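PDB 5AWO: isomaltodextranase from Arthrobacter globiformis, which hydrolyses alpha-1,6-glucosidic linkages in dextran-like polysaccharides, removing successive isomaltose units from the non-reducing chain ends. Local coordinates for residues Gly280-Gln283 with Asn284-Ala288. Sequence-based numbering, arbitrary orientation.
Sequences GMRQ and NWQDA
Arg282 reaches forward along its own loop to meet Asn284 and Gln286. Between these residues the direct hydrogen bond is weak: NH1 of Arg282 donates a bent bond to the backbone O of Asn284 (2.8 Å, 130°), approaching from the guanidinium edge. A water donates to that same Asn284 O and to Arg282 O, tying the two carbonyls together. Stacking adds to it. The amide of Gln286 lies over one face of the guanidinium, the planes only 7° apart, with OE1 of Gln286 3.4 Å from CZ of Arg282. A flat amide suits this place because it can cover the cation while NE2 of Gln286 donates to Ala288 O (3.1 Å), which helps fix its rotation. In van der Waals contact, with CG of Asn284 between its backbone N and carbonyl carbon (chi1 64°), OD1 of Asn284 lies against CB of Arg282 (3.4 Å); this short amide suits its place because ND2 can still donate to Trp285 O. Arginine fits because its several N-H groups also serve Pro290 O and Asn291 O, further along. Several carbonyls and one side-chain amide thus gather at this guanidinium in a surface loop of the GH27 enzyme, running from helix 274-279 to helix 295-302, away from the catalytic residues.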
loop_
_atom_site.group_PDB
_atom_site.type_symbol
_atom_site.label_atom_id
_atom_site.label_comp_id
_atom_site.label_asym_id
_atom_site.label_seq_id
_atom_site.Cartn_x
_atom_site.Cartn_y
_atom_site.Cartn_z
ATOM N N GLY A 280 16.824 10.023 -6.674
ATOM C CA GLY A 280 17.814 9.908 -7.755
ATOM C C GLY A 280 17.869 8.544 -8.401
ATOM O O GLY A 280 16.839 7.886 -8.613
ATOM N N MET A 281 19.088 8.159 -8.779
ATOM C CA MET A 281 19.434 6.892 -9.455
ATOM C C MET A 281 19.068 6.884 -10.917
ATOM O O MET A 281 19.951 6.875 -11.791
ATOM C CB MET A 281 18.849 5.667 -8.752
ATOM C CG MET A 281 19.364 5.485 -7.342
ATOM S SD MET A 281 18.444 4.252 -6.401
ATOM C CE MET A 281 16.900 5.109 -6.201
ATOM N N ARG A 282 17.781 6.832 -11.198
ATOM C CA ARG A 282 17.233 6.906 -12.558
ATOM C C ARG A 282 15.764 7.246 -12.382
ATOM O O ARG A 282 15.164 6.887 -11.359
ATOM C CB ARG A 282 17.358 5.593 -13.334
ATOM C CG ARG A 282 16.748 4.373 -12.650
ATOM C CD ARG A 282 16.659 3.120 -13.512
ATOM N NE ARG A 282 16.228 1.962 -12.709
ATOM C CZ ARG A 282 14.992 1.471 -12.605
ATOM N NH1 ARG A 282 13.958 1.957 -13.271
ATOM N NH2 ARG A 282 14.801 0.473 -11.750
ATOM N N GLN A 283 15.181 7.899 -13.369
ATOM C CA GLN A 283 13.794 8.270 -13.337
ATOM C C GLN A 283 12.943 7.409 -14.245
ATOM O O GLN A 283 11.711 7.425 -14.130
ATOM C CB GLN A 283 13.647 9.740 -13.724
ATOM C CG GLN A 283 14.604 10.691 -13.027
ATOM C CD GLN A 283 14.455 10.683 -11.517
ATOM O OE1 GLN A 283 13.348 10.739 -10.995
ATOM N NE2 GLN A 283 15.557 10.628 -10.822
ATOM N N ASN A 284 13.574 6.700 -15.176
ATOM C CA ASN A 284 12.820 5.917 -16.146
ATOM C C ASN A 284 12.219 4.651 -15.565
ATOM O O ASN A 284 12.717 4.137 -14.559
ATOM C CB ASN A 284 13.711 5.526 -17.336
ATOM C CG ASN A 284 14.830 4.617 -16.930
ATOM O OD1 ASN A 284 15.801 5.059 -16.312
ATOM N ND2 ASN A 284 14.694 3.323 -17.234
ATOM N N TRP A 285 11.135 4.193 -16.167
ATOM C CA TRP A 285 10.535 2.899 -15.898
ATOM C C TRP A 285 11.293 1.796 -16.612
ATOM O O TRP A 285 11.836 2.001 -17.715
ATOM C CB TRP A 285 9.108 2.927 -16.407
ATOM C CG TRP A 285 8.303 1.657 -16.302
ATOM C CD1 TRP A 285 7.506 1.272 -15.261
ATOM C CD2 TRP A 285 8.167 0.638 -17.305
ATOM N NE1 TRP A 285 6.885 0.076 -15.552
ATOM C CE2 TRP A 285 7.271 -0.329 -16.800
ATOM C CE3 TRP A 285 8.715 0.459 -18.581
ATOM C CZ2 TRP A 285 6.900 -1.459 -17.523
ATOM C CZ3 TRP A 285 8.331 -0.661 -19.297
ATOM C CH2 TRP A 285 7.441 -1.599 -18.762
ATOM N N GLN A 286 11.290 0.600 -16.017
ATOM C CA GLN A 286 11.782 -0.597 -16.692
ATOM C C GLN A 286 10.788 -1.711 -16.404
ATOM O O GLN A 286 10.017 -1.639 -15.439
ATOM C CB GLN A 286 13.177 -0.980 -16.203
ATOM C CG GLN A 286 13.225 -1.387 -14.742
ATOM C CD GLN A 286 14.607 -1.719 -14.243
ATOM O OE1 GLN A 286 15.611 -1.150 -14.688
ATOM N NE2 GLN A 286 14.669 -2.649 -13.271
ATOM N N ASP A 287 10.834 -2.765 -17.204
ATOM C CA ASP A 287 9.806 -3.824 -17.166
ATOM C C ASP A 287 10.135 -4.983 -16.250
ATOM O O ASP A 287 9.741 -6.116 -16.550
ATOM C CB ASP A 287 9.549 -4.368 -18.586
ATOM C CG ASP A 287 10.659 -5.266 -19.097
ATOM O OD1 ASP A 287 11.766 -5.254 -18.571
ATOM O OD2 ASP A 287 10.406 -6.072 -20.035
ATOM N N ALA A 288 10.887 -4.716 -15.195
ATOM C CA ALA A 288 11.340 -5.725 -14.222
ATOM C C ALA A 288 11.593 -5.038 -12.892
ATOM O O ALA A 288 11.808 -3.806 -12.816
ATOM C CB ALA A 288 12.608 -6.366 -14.683
HETATM O O HOH W 1 13.021 5.088 -11.851
#